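Local coordinates for cytoplasmic export protein 1 (PDB 3VWA) that takes part in nuclear tRNA export, probably collecting tRNAs from export receptors at the nuclear pore complex and delivering aminoacylated tRNAs to the translation machinery, at residues T18-T23 against V91-W96; Y13-T18 against S83-T88; D36-T41 against T72-F77; L117-F122 against W144-L149. All coordinates share one frame; numbering follows the deposited sequence.

Interaction 1: residues T18-T23 against V91-W96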
loop_
_atom_site.group_PDB
_atom_site.type_symbol
_atom_site.label_atom_id
_atom_site.label_comp_id
_atom_site.label_asym_id
_atom_site.label_seq_id
_atom_site.Cartn_x
_atom_site.Cartn_y
_atom_site.Cartn_z
ATOM N N THR A 18 25.036 7.261 4.857
ATOM C CA THR A 18 25.176 6.064 5.711
ATOM C C THR A 18 24.714 4.784 4.993
ATOM O O THR A 18 23.587 4.736 4.511
ATOM C CB THR A 18 24.384 6.227 7.029
ATOM O OG1 THR A 18 24.838 7.404 7.715
ATOM C CG2 THR A 18 24.569 5.008 7.944
ATOM N N ALA A 19 25.577 3.761 4.938
ATOM C CA ALA A 19 25.247 2.504 4.281
ATOM C C ALA A 19 24.071 1.877 4.998
ATOM O O ALA A 19 23.882 2.126 6.188
ATOM C CB ALA A 19 26.449 1.551 4.248
ATOM N N ILE A 20 23.256 1.108 4.277
ATOM C CA ILE A 20 22.075 0.490 4.892
ATOM C C ILE A 20 22.429 -0.920 5.364
ATOM O O ILE A 20 21.831 -1.445 6.304
ATOM C CB ILE A 20 20.802 0.500 3.977
ATOM C CG1 ILE A 20 20.908 -0.541 2.859
ATOM C CG2 ILE A 20 20.519 1.905 3.439
ATOM C CD1 ILE A 20 19.806 -0.471 1.814
ATOM N N THR A 21 23.390 -1.523 4.669
ATOM C CA THR A 21 23.993 -2.796 5.041
ATOM C C THR A 21 25.487 -2.654 4.755
ATOM O O THR A 21 25.906 -1.884 3.841
ATOM C CB THR A 21 23.433 -3.968 4.216
ATOM O OG1 THR A 21 23.785 -5.197 4.831
ATOM C CG2 THR A 21 24.069 -4.027 2.898
ATOM N N GLU A 22 26.264 -3.413 5.518
ATOM C CA GLU A 22 27.698 -3.444 5.455
ATOM C C GLU A 22 28.060 -4.901 5.515
ATOM O O GLU A 22 27.377 -5.656 6.166
ATOM C CB GLU A 22 28.259 -2.809 6.712
ATOM C CG GLU A 22 28.920 -1.465 6.522
ATOM C CD GLU A 22 30.286 -1.420 7.179
ATOM O OE1 GLU A 22 30.487 -2.057 8.243
ATOM O OE2 GLU A 22 31.166 -0.755 6.614
ATOM N N THR A 23 29.160 -5.279 4.875
ATOM C CA THR A 23 29.666 -6.645 4.886
ATOM C C THR A 23 31.176 -6.490 4.928
ATOM O O THR A 23 31.664 -5.377 4.908
ATOM C CB THR A 23 29.086 -7.411 3.669
ATOM O OG1 THR A 23 27.891 -8.066 4.092
ATOM C CG2 THR A 23 30.013 -8.414 3.078
ATOM N N VAL A 91 17.909 -1.968 -5.013
ATOM C CA VAL A 91 17.559 -3.201 -4.350
ATOM C C VAL A 91 17.506 -2.985 -2.836
ATOM O O VAL A 91 18.005 -1.970 -2.327
ATOM C CB VAL A 91 18.538 -4.334 -4.656
ATOM C CG1 VAL A 91 18.324 -4.857 -6.063
ATOM C CG2 VAL A 91 19.993 -3.895 -4.381
ATOM N N VAL A 92 16.911 -3.966 -2.155
ATOM C CA VAL A 92 16.701 -3.987 -0.707
ATOM C C VAL A 92 17.318 -5.288 -0.211
ATOM O O VAL A 92 17.079 -6.359 -0.778
ATOM C CB VAL A 92 15.190 -3.861 -0.336
ATOM C CG1 VAL A 92 14.960 -4.065 1.166
ATOM C CG2 VAL A 92 14.701 -2.459 -0.686
ATOM N N PRO A 93 18.201 -5.211 0.778
ATOM C CA PRO A 93 18.717 -6.500 1.244
ATOM C C PRO A 93 17.638 -7.294 2.001
ATOM O O PRO A 93 16.845 -6.726 2.696
ATOM C CB PRO A 93 19.869 -6.119 2.164
ATOM C CG PRO A 93 19.564 -4.716 2.615
ATOM C CD PRO A 93 18.701 -4.068 1.556
ATOM N N PHE A 94 17.593 -8.587 1.802
ATOM C CA PHE A 94 16.613 -9.416 2.421
ATOM C C PHE A 94 16.556 -9.146 3.923
ATOM O O PHE A 94 17.586 -9.117 4.580
ATOM C CB PHE A 94 16.957 -10.861 2.121
ATOM C CG PHE A 94 15.889 -11.801 2.503
ATOM C CD1 PHE A 94 14.986 -12.246 1.565
ATOM C CD2 PHE A 94 15.797 -12.271 3.818
ATOM C CE1 PHE A 94 13.985 -13.136 1.929
ATOM C CE2 PHE A 94 14.837 -13.160 4.160
ATOM C CZ PHE A 94 13.911 -13.583 3.216
ATOM N N PRO A 95 15.349 -8.902 4.454
ATOM C CA PRO A 95 15.171 -8.584 5.898
ATOM C C PRO A 95 15.180 -9.841 6.740
ATOM O O PRO A 95 14.127 -10.406 7.082
ATOM C CB PRO A 95 13.820 -7.871 5.945
ATOM C CG PRO A 95 13.097 -8.334 4.731
ATOM C CD PRO A 95 14.131 -8.646 3.680
ATOM N N TRP A 96 16.378 -10.312 7.025
ATOM C CA TRP A 96 16.519 -11.524 7.864
ATOM C C TRP A 96 15.963 -11.290 9.227
ATOM O O TRP A 96 15.345 -12.176 9.785
ATOM C CB TRP A 96 17.961 -11.989 7.926
ATOM C CG TRP A 96 18.443 -12.517 6.608
ATOM C CD1 TRP A 96 19.239 -11.862 5.664
ATOM C CD2 TRP A 96 18.170 -13.849 6.021
ATOM N NE1 TRP A 96 19.483 -12.685 4.573
ATOM C CE2 TRP A 96 18.856 -13.874 4.716
ATOM C CE3 TRP A 96 17.446 -14.972 6.428
ATOM C CZ2 TRP A 96 18.807 -14.973 3.890
ATOM C CZ3 TRP A 96 17.398 -16.071 5.579
ATOM C CH2 TRP A 96 18.064 -16.079 4.343
#

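Interaction 2: residues Y13-T18 against S83-T88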
loop_
_atom_site.group_PDB
_atom_site.type_symbol
_atom_site.label_atom_id
_atom_site.label_comp_id
_atom_site.label_asym_id
_atom_site.label_seq_id
_atom_site.Cartn_x
_atom_site.Cartn_y
_atom_site.Cartn_z
ATOM N N TYR A 13 26.098 9.681 -10.030
ATOM C CA TYR A 13 25.113 9.283 -9.048
ATOM C C TYR A 13 25.325 10.055 -7.780
ATOM O O TYR A 13 26.457 10.474 -7.475
ATOM C CB TYR A 13 25.222 7.774 -8.786
ATOM C CG TYR A 13 25.186 6.952 -10.078
ATOM C CD1 TYR A 13 23.986 6.581 -10.655
ATOM C CD2 TYR A 13 26.358 6.575 -10.725
ATOM C CE1 TYR A 13 23.953 5.838 -11.838
ATOM C CE2 TYR A 13 26.338 5.835 -11.888
ATOM C CZ TYR A 13 25.141 5.475 -12.452
ATOM O OH TYR A 13 25.116 4.743 -13.618
ATOM N N THR A 14 24.255 10.290 -7.045
ATOM C CA THR A 14 24.452 10.779 -5.684
ATOM C C THR A 14 24.375 9.586 -4.734
ATOM O O THR A 14 23.679 8.621 -5.012
ATOM C CB THR A 14 23.384 11.793 -5.295
ATOM O OG1 THR A 14 22.116 11.144 -5.372
ATOM C CG2 THR A 14 23.413 12.997 -6.252
ATOM N N ILE A 15 25.068 9.650 -3.619
ATOM C CA ILE A 15 25.110 8.525 -2.700
ATOM C C ILE A 15 24.748 9.035 -1.337
ATOM O O ILE A 15 25.290 10.055 -0.852
ATOM C CB ILE A 15 26.517 7.877 -2.626
ATOM C CG1 ILE A 15 26.994 7.445 -4.006
ATOM C CG2 ILE A 15 26.554 6.685 -1.654
ATOM C CD1 ILE A 15 28.493 7.191 -4.042
ATOM N N GLU A 16 23.836 8.331 -0.693
ATOM C CA GLU A 16 23.507 8.722 0.669
ATOM C C GLU A 16 24.675 8.428 1.597
ATOM O O GLU A 16 25.558 7.612 1.278
ATOM C CB GLU A 16 22.229 8.059 1.139
ATOM C CG GLU A 16 20.975 8.689 0.557
ATOM C CD GLU A 16 19.836 8.564 1.529
ATOM O OE1 GLU A 16 19.234 7.465 1.557
ATOM O OE2 GLU A 16 19.585 9.542 2.279
ATOM N N GLU A 17 24.668 9.114 2.733
ATOM C CA GLU A 17 25.827 9.211 3.604
ATOM C C GLU A 17 26.092 7.963 4.442
ATOM O O GLU A 17 27.250 7.660 4.728
ATOM C CB GLU A 17 25.682 10.443 4.519
ATOM C CG GLU A 17 26.971 10.874 5.196
ATOM C CD GLU A 17 27.170 12.389 5.180
ATOM O OE1 GLU A 17 27.562 12.935 6.242
ATOM O OE2 GLU A 17 26.940 13.038 4.121
ATOM N N THR A 18 25.036 7.261 4.857
ATOM C CA THR A 18 25.176 6.064 5.711
ATOM C C THR A 18 24.714 4.784 4.993
ATOM O O THR A 18 23.587 4.736 4.511
ATOM C CB THR A 18 24.384 6.227 7.029
ATOM O OG1 THR A 18 24.838 7.404 7.715
ATOM C CG2 THR A 18 24.569 5.008 7.944
ATOM N N SER A 83 36.966 4.556 -4.379
ATOM C CA SER A 83 35.826 4.866 -5.281
ATOM C C SER A 83 35.463 3.652 -6.159
ATOM O O SER A 83 35.120 3.798 -7.338
ATOM C CB SER A 83 36.098 6.057 -6.203
ATOM O OG SER A 83 35.692 7.261 -5.593
ATOM N N THR A 84 35.553 2.457 -5.591
ATOM C CA THR A 84 35.253 1.241 -6.363
ATOM C C THR A 84 33.789 0.820 -6.153
ATOM O O THR A 84 33.388 0.423 -5.049
ATOM C CB THR A 84 36.315 0.158 -6.079
ATOM O OG1 THR A 84 37.583 0.672 -6.517
ATOM C CG2 THR A 84 36.046 -1.134 -6.850
ATOM N N PHE A 85 32.993 0.969 -7.211
ATOM C CA PHE A 85 31.546 0.792 -7.123
ATOM C C PHE A 85 30.987 -0.161 -8.144
ATOM O O PHE A 85 31.518 -0.316 -9.249
ATOM C CB PHE A 85 30.797 2.094 -7.330
ATOM C CG PHE A 85 31.208 3.226 -6.412
ATOM C CD1 PHE A 85 31.074 3.107 -5.018
ATOM C CD2 PHE A 85 31.659 4.453 -6.938
ATOM C CE1 PHE A 85 31.400 4.163 -4.168
ATOM C CE2 PHE A 85 32.009 5.524 -6.073
ATOM C CZ PHE A 85 31.876 5.372 -4.692
ATOM N N ILE A 86 29.893 -0.798 -7.734
ATOM C CA ILE A 86 28.948 -1.438 -8.636
ATOM C C ILE A 86 27.597 -0.766 -8.381
ATOM O O ILE A 86 27.029 -0.789 -7.246
ATOM C CB ILE A 86 28.859 -2.961 -8.398
ATOM C CG1 ILE A 86 30.238 -3.636 -8.550
ATOM C CG2 ILE A 86 27.811 -3.572 -9.320
ATOM C CD1 ILE A 86 30.303 -5.090 -8.078
ATOM N N VAL A 87 27.058 -0.174 -9.433
ATOM C CA VAL A 87 25.793 0.550 -9.311
ATOM C C VAL A 87 24.679 -0.236 -9.992
ATOM O O VAL A 87 24.793 -0.607 -11.192
ATOM C CB VAL A 87 25.881 1.982 -9.876
ATOM C CG1 VAL A 87 24.660 2.780 -9.446
ATOM C CG2 VAL A 87 27.136 2.692 -9.381
ATOM N N THR A 88 23.615 -0.514 -9.231
ATOM C CA THR A 88 22.548 -1.443 -9.745
ATOM C C THR A 88 21.235 -0.775 -9.627
ATOM O O THR A 88 21.148 0.309 -9.022
ATOM C CB THR A 88 22.431 -2.744 -8.902
ATOM O OG1 THR A 88 22.026 -2.413 -7.564
ATOM C CG2 THR A 88 23.749 -3.493 -8.892
#

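Interaction 3: residues D36-T41 against T72-F77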
loop_
_atom_site.group_PDB
_atom_site.type_symbol
_atom_site.label_atom_id
_atom_site.label_comp_id
_atom_site.label_asym_id
_atom_site.label_seq_id
_atom_site.Cartn_x
_atom_site.Cartn_y
_atom_site.Cartn_z
ATOM N N ASP A 36 18.791 11.601 -14.345
ATOM C CA ASP A 36 17.480 10.958 -14.240
ATOM C C ASP A 36 16.645 11.138 -12.959
ATOM O O ASP A 36 15.421 11.056 -12.985
ATOM C CB ASP A 36 17.754 9.451 -14.328
ATOM C CG ASP A 36 16.812 8.769 -15.248
ATOM O OD1 ASP A 36 16.958 7.569 -15.483
ATOM O OD2 ASP A 36 15.921 9.470 -15.752
ATOM N N SER A 37 17.330 11.284 -11.835
ATOM C CA SER A 37 16.780 10.924 -10.523
ATOM C C SER A 37 16.222 9.459 -10.408
ATOM O O SER A 37 15.416 9.179 -9.533
ATOM C CB SER A 37 15.759 11.965 -10.054
ATOM O OG SER A 37 14.471 11.527 -10.406
ATOM N N LEU A 38 16.649 8.542 -11.282
ATOM C CA LEU A 38 16.352 7.098 -11.088
ATOM C C LEU A 38 17.005 6.539 -9.797
ATOM O O LEU A 38 18.217 6.556 -9.703
ATOM C CB LEU A 38 16.828 6.246 -12.274
ATOM C CG LEU A 38 16.470 4.758 -12.078
ATOM C CD1 LEU A 38 15.029 4.510 -12.433
ATOM C CD2 LEU A 38 17.334 3.846 -12.943
ATOM N N PRO A 39 16.198 6.025 -8.827
ATOM C CA PRO A 39 16.723 5.378 -7.610
ATOM C C PRO A 39 17.645 4.211 -7.918
ATOM O O PRO A 39 17.308 3.360 -8.711
ATOM C CB PRO A 39 15.458 4.836 -6.928
ATOM C CG PRO A 39 14.358 5.737 -7.410
ATOM C CD PRO A 39 14.721 5.962 -8.860
ATOM N N VAL A 40 18.816 4.178 -7.292
ATOM C CA VAL A 40 19.780 3.121 -7.568
ATOM C C VAL A 40 20.371 2.648 -6.262
ATOM O O VAL A 40 20.210 3.261 -5.221
ATOM C CB VAL A 40 20.942 3.636 -8.459
ATOM C CG1 VAL A 40 20.434 4.163 -9.809
ATOM C CG2 VAL A 40 21.736 4.732 -7.728
ATOM N N THR A 41 21.080 1.548 -6.321
ATOM C CA THR A 41 21.818 1.094 -5.152
ATOM C C THR A 41 23.260 1.059 -5.559
ATOM O O THR A 41 23.597 0.529 -6.606
ATOM C CB THR A 41 21.373 -0.320 -4.728
ATOM O OG1 THR A 41 20.099 -0.174 -4.125
ATOM C CG2 THR A 41 22.333 -0.941 -3.694
ATOM N N THR A 72 20.495 -6.008 -11.342
ATOM C CA THR A 72 20.678 -5.572 -12.757
ATOM C C THR A 72 21.681 -4.418 -12.694
ATOM O O THR A 72 21.378 -3.359 -12.097
ATOM C CB THR A 72 19.317 -5.166 -13.408
ATOM O OG1 THR A 72 18.489 -6.332 -13.578
ATOM C CG2 THR A 72 19.505 -4.519 -14.842
ATOM N N VAL A 73 22.881 -4.625 -13.251
ATOM C CA VAL A 73 23.935 -3.663 -13.017
ATOM C C VAL A 73 23.788 -2.510 -14.002
ATOM O O VAL A 73 23.420 -2.722 -15.141
ATOM C CB VAL A 73 25.350 -4.292 -13.041
ATOM C CG1 VAL A 73 25.548 -5.262 -11.863
ATOM C CG2 VAL A 73 25.636 -4.977 -14.373
ATOM N N LEU A 74 24.016 -1.286 -13.539
ATOM C CA LEU A 74 23.894 -0.101 -14.409
ATOM C C LEU A 74 25.262 0.359 -14.858
ATOM O O LEU A 74 25.480 0.603 -16.046
ATOM C CB LEU A 74 23.119 1.029 -13.726
ATOM C CG LEU A 74 21.581 1.170 -13.799
ATOM C CD1 LEU A 74 20.856 0.002 -14.453
ATOM C CD2 LEU A 74 21.054 1.377 -12.394
ATOM N N GLU A 75 26.203 0.440 -13.924
ATOM C CA GLU A 75 27.543 0.868 -14.273
ATOM C C GLU A 75 28.553 0.417 -13.220
ATOM O O GLU A 75 28.174 0.251 -12.077
ATOM C CB GLU A 75 27.560 2.407 -14.371
ATOM C CG GLU A 75 28.627 2.931 -15.333
ATOM C CD GLU A 75 28.676 4.447 -15.425
ATOM O OE1 GLU A 75 29.653 4.932 -16.015
ATOM O OE2 GLU A 75 27.766 5.142 -14.894
ATOM N N THR A 76 29.826 0.247 -13.605
ATOM C CA THR A 76 30.918 -0.043 -12.672
ATOM C C THR A 76 32.067 0.989 -12.738
ATOM O O THR A 76 32.256 1.652 -13.796
ATOM C CB THR A 76 31.483 -1.454 -12.858
ATOM O OG1 THR A 76 32.154 -1.551 -14.126
ATOM C CG2 THR A 76 30.385 -2.494 -12.780
ATOM N N PHE A 77 32.797 1.115 -11.610
ATOM C CA PHE A 77 33.981 2.007 -11.445
ATOM C C PHE A 77 35.058 1.283 -10.645
ATOM O O PHE A 77 34.756 0.771 -9.575
ATOM C CB PHE A 77 33.601 3.251 -10.655
ATOM C CG PHE A 77 32.442 3.978 -11.230
ATOM C CD1 PHE A 77 32.634 4.981 -12.192
ATOM C CD2 PHE A 77 31.142 3.622 -10.867
ATOM C CE1 PHE A 77 31.530 5.623 -12.746
ATOM C CE2 PHE A 77 30.053 4.254 -11.418
ATOM C CZ PHE A 77 30.243 5.259 -12.345
#

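Interaction 4: residues L117-F122 against W144-L149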
loop_
_atom_site.group_PDB
_atom_site.type_symbol
_atom_site.label_atom_id
_atom_site.label_comp_id
_atom_site.label_asym_id
_atom_site.label_seq_id
_atom_site.Cartn_x
_atom_site.Cartn_y
_atom_site.Cartn_z
ATOM N N LEU A 117 16.034 -20.107 -7.830
ATOM C CA LEU A 117 16.285 -21.258 -8.675
ATOM C C LEU A 117 16.286 -20.918 -10.170
ATOM O O LEU A 117 17.097 -21.438 -10.918
ATOM C CB LEU A 117 15.290 -22.389 -8.332
ATOM C CG LEU A 117 15.542 -23.018 -6.931
ATOM C CD1 LEU A 117 14.351 -23.847 -6.445
ATOM C CD2 LEU A 117 16.764 -23.943 -6.920
ATOM N N ALA A 118 15.385 -20.076 -10.650
ATOM C CA ALA A 118 15.441 -19.748 -12.085
ATOM C C ALA A 118 16.786 -19.046 -12.392
ATOM O O ALA A 118 17.389 -19.291 -13.448
ATOM C CB ALA A 118 14.278 -18.840 -12.475
ATOM N N THR A 119 17.253 -18.206 -11.456
ATOM C CA THR A 119 18.507 -17.508 -11.640
ATOM C C THR A 119 19.722 -18.441 -11.652
ATOM O O THR A 119 20.579 -18.316 -12.526
ATOM C CB THR A 119 18.693 -16.482 -10.572
ATOM O OG1 THR A 119 17.526 -15.659 -10.580
ATOM C CG2 THR A 119 19.990 -15.671 -10.854
ATOM N N LEU A 120 19.761 -19.372 -10.706
ATOM C CA LEU A 120 20.806 -20.406 -10.662
ATOM C C LEU A 120 20.741 -21.358 -11.869
ATOM O O LEU A 120 21.743 -21.999 -12.231
ATOM C CB LEU A 120 20.712 -21.186 -9.327
ATOM C CG LEU A 120 20.987 -20.309 -8.085
ATOM C CD1 LEU A 120 20.497 -20.927 -6.774
ATOM C CD2 LEU A 120 22.454 -19.892 -7.964
ATOM N N GLY A 121 19.580 -21.426 -12.511
ATOM C CA GLY A 121 19.458 -22.127 -13.806
ATOM C C GLY A 121 20.155 -21.389 -14.960
ATOM O O GLY A 121 20.765 -22.014 -15.825
ATOM N N PHE A 122 20.067 -20.062 -14.974
ATOM C CA PHE A 122 20.778 -19.257 -15.977
ATOM C C PHE A 122 22.283 -19.284 -15.708
ATOM O O PHE A 122 23.095 -19.142 -16.618
ATOM C CB PHE A 122 20.257 -17.835 -15.998
ATOM C CG PHE A 122 18.840 -17.714 -16.503
ATOM C CD1 PHE A 122 18.463 -18.275 -17.726
ATOM C CD2 PHE A 122 17.889 -17.019 -15.782
ATOM C CE1 PHE A 122 17.151 -18.159 -18.203
ATOM C CE2 PHE A 122 16.592 -16.894 -16.248
ATOM C CZ PHE A 122 16.214 -17.468 -17.463
ATOM N N TRP A 144 13.170 -11.858 -5.798
ATOM C CA TRP A 144 14.428 -12.122 -5.090
ATOM C C TRP A 144 15.495 -12.157 -6.110
ATOM O O TRP A 144 15.401 -12.957 -7.030
ATOM C CB TRP A 144 14.361 -13.479 -4.356
ATOM C CG TRP A 144 13.406 -13.446 -3.182
ATOM C CD1 TRP A 144 12.445 -12.472 -2.899
ATOM C CD2 TRP A 144 13.286 -14.431 -2.113
ATOM N NE1 TRP A 144 11.790 -12.759 -1.755
ATOM C CE2 TRP A 144 12.242 -13.932 -1.220
ATOM C CE3 TRP A 144 13.935 -15.645 -1.804
ATOM C CZ2 TRP A 144 11.836 -14.646 -0.070
ATOM C CZ3 TRP A 144 13.515 -16.373 -0.652
ATOM C CH2 TRP A 144 12.490 -15.868 0.191
ATOM N N VAL A 145 16.506 -11.301 -5.920
ATOM C CA VAL A 145 17.701 -11.171 -6.771
ATOM C C VAL A 145 19.075 -11.436 -6.036
ATOM O O VAL A 145 19.162 -11.345 -4.805
ATOM C CB VAL A 145 17.685 -9.824 -7.561
ATOM C CG1 VAL A 145 16.559 -9.822 -8.613
ATOM C CG2 VAL A 145 17.541 -8.602 -6.627
ATOM N N LEU A 146 20.133 -11.737 -6.799
ATOM C CA LEU A 146 21.386 -12.217 -6.231
ATOM C C LEU A 146 22.533 -11.252 -6.442
ATOM O O LEU A 146 22.676 -10.619 -7.487
ATOM C CB LEU A 146 21.778 -13.584 -6.810
ATOM C CG LEU A 146 21.019 -14.781 -6.213
ATOM C CD1 LEU A 146 21.299 -16.087 -6.975
ATOM C CD2 LEU A 146 21.304 -14.921 -4.708
ATOM N N PHE A 147 23.319 -11.128 -5.396
ATOM C CA PHE A 147 24.486 -10.321 -5.446
ATOM C C PHE A 147 25.716 -11.137 -5.050
ATOM O O PHE A 147 25.607 -12.162 -4.367
ATOM C CB PHE A 147 24.336 -9.146 -4.507
ATOM C CG PHE A 147 25.565 -8.326 -4.397
ATOM C CD1 PHE A 147 25.912 -7.432 -5.428
ATOM C CD2 PHE A 147 26.423 -8.471 -3.285
ATOM C CE1 PHE A 147 27.071 -6.658 -5.343
ATOM C CE2 PHE A 147 27.586 -7.702 -3.199
ATOM C CZ PHE A 147 27.909 -6.805 -4.236
ATOM N N GLY A 148 26.894 -10.670 -5.458
ATOM C CA GLY A 148 28.131 -11.255 -4.937
ATOM C C GLY A 148 28.832 -12.181 -5.894
ATOM O O GLY A 148 28.771 -13.424 -5.795
ATOM N N LEU A 149 29.613 -11.554 -6.750
ATOM C CA LEU A 149 30.165 -12.194 -7.911
ATOM C C LEU A 149 31.702 -12.339 -7.719
ATOM O O LEU A 149 32.449 -12.652 -8.661
ATOM C CB LEU A 149 29.779 -11.283 -9.075
ATOM C CG LEU A 149 28.716 -11.703 -10.112
ATOM C CD1 LEU A 149 27.760 -12.844 -9.708
ATOM C CD2 LEU A 149 27.978 -10.480 -10.650
HETATM O O HOH W 1 17.557 -14.374 -8.141
#

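Interaction 1: residues T18-T23 against V91-W96
In the kinase-like domain at the start of the chain, Ile20 and Thr21, at the start of strand 21-22 in the N-lobe, reach Pro93 in the segment that follows strand 85-89, where a protein kinase has its hinge between the lobes. Both residues of the pair face Cys28 on strand 26-33, which makes a classic beta bulge and brings two successive side chains to the same proline. The backbones stay well apart, the CA atoms of Thr21 and Pro93 being 7.5 Å from each other.

The proline ring takes the two side chains on neighbouring carbons. Ile20 arrives with the end of its longer branch, CD1 lying 3.8 Å from Pro93 CD. That branch stands between the backbone N and the carbonyl carbon of Ile20 (chi1 75°) and is then fully extended, which puts CD1 at the proline. Thr21 lies more loosely over the next atom, with its CB 4.3 Å from Pro93 CG.

Pro93 is held from its own side by Phe137 of strand 136-138, against which it packs, while Val92 and Phe94 make backbone hydrogen bonds to Ile138 and Val136.

Across the two segments there is no hydrogen bond at all. Proline has no N-H to offer, and what remains is a pair of small apolar touches at a partly exposed surface. The contact therefore rests on van der Waals packing and carries little directional constraint.

Interaction 2: residues Y13-T18 against S83-T88
Strand 85-89 turns Phe85 and Val87 toward Ile15 and Tyr13 on one face of the curled antiparallel sheet that forms the N-lobe of the kinase-like domain. The two strands are not partners in the sheet, since strands 26-33 and 39-45 run between them, and the CA atoms of Tyr13 and Val87 are 8.8 Å apart. Side chains alone bridge the gap.

The segment enters at Ser83, whose carbonyl carbon C lies 3.9 Å above one face of the Phe85 ring, toward its rim. Phe85 and Ile15 then approach from opposite sides, with Ile15 CD1 3.9 Å from Phe85 CZ and oblique to the ring. Phe11 meets the same phenylalanine, the two ring planes inclined at about 40°.

Val87 returns to the face of Phe85, and its two methyls are shared out over the Tyr13 ring. CG2 lies 4.1 Å from Tyr13 CE2. The phenol does more than fill space, because Tyr13 OH is hydrogen-bonded to Glu75 OE2 on strand 73-77. An alanine in place of Tyr13 would probably leave both Val87 methyls facing a gap and deprive the Glu75 carboxylate of its hydroxyl partner.

The other methyl of Val87, CG1, is anti to the backbone N (chi1 -167°), and this sets it over the face of the ring in a CH-pi contact: CG1 stands 3.9 Å from the centroid of the Tyr13 ring, only 9° off its normal.

Interaction 3: residues D36-T41 against T72-F77
Leu74 is the residue on which this contact turns: a single methyl, CD2, meets both Val40 and Leu38. The nearer partner is Val40, whose CG1 lies 3.9 Å from Leu74 CD2, the two side chains crossing at a slant. Val40 CG1 stands beside its own backbone N (chi1 -60°), which leaves that branch turned to the leucine. Leu38 closes more distantly from two residues earlier, just before strand 39-45, its CD2 being 4.5 Å from Leu74 CD2.

Leu74 sits at a classic beta bulge in strand 73-77, both it and Glu75 facing Val87.

All three side chains also touch Arg33 of strand 26-33. The charged end of Arg33 is tied to the turn just before strand 39-45 by a salt bridge from NH2 to Asp36 OD1. In that turn Ser37 OG donates to Asp36 O at 2.8 Å.

The CA atoms of Val40 and Leu74 are 8.6 Å apart, because strand 85-89 lies between their strands and pairs antiparallel with each. Contact is therefore made over the top of the middle strand, with Val87 touching Val40 beneath. Strands 73-77 and 85-89 follow each other as a hairpin, and its later strand lies between its partner and strand 39-45, as in the β3-β5-β4 order of the N-lobe sheet in the protein kinase fold.

Interaction 4: residues L117-F122 against W144-L149
Helix 106-122 passes under Leu146 of strand 144-146, with Thr119 CA 8.0 Å from Val145 CA and no direct hydrogen bond between the two segments. The helix presents two adjacent side chains to the strand, and one leucine methyl receives both.

Leu146 CD1 is 4.1 Å from Thr119 CG2 and equally far from Leu120 CD2. Thr119 and Leu146 run antiparallel alongside one another, whereas Leu120 lies roughly perpendicular to Leu146. Thr119 presents its methyl because CG2 is anti to the backbone N while OG1 lies beside it (chi1 -54°). The hydroxyl is thereby turned to polar neighbours: Gln115 O, one helical turn back, and a water 2.8 Å from Thr119 OG1 both accept from it and must share its single proton. That water donates to Trp144 O, also at 2.8 Å, a link alongside the direct bond of Gln115 OE1 to Trp144 N.

By its place in the fold, this corresponds to the kinase C-lobe helix packed under the strand that leads into the DFG motif. Here the corresponding residues are probably Leu146, Phe147 and Gly148, with a leucine where active kinases carry the metal-binding aspartate. Phe147 stacks on Phe43 of the N-lobe. At Gly148 the backbone takes phi 104°, and a beta carbon would be jammed against the Phe147 carbonyl O. Leu120 is backed by Leu191 and Ile222, from two further C-lobe helices.

All four contacts lie in the kinase-like domain, ahead of the HEAT-repeat helices in the later part of the chain. Interactions 2 and 3 are the closest pair, with centres 9 Å apart; they share one sheet and are tied by backbone bonds, among them Thr88 N to Thr41 O at 2.8 Å. Interaction 1 joins interaction 3 through Val91 N and Thr41 OG1, 3.0 Å apart. It also reaches interaction 4, where Phe94 CE1 packs 3.3 Å from Trp144 CZ2, so the hinge-like segment links N-lobe to C-lobe. Interactions 2 and 4 do not touch, their nearest atoms being about 5 Å apart.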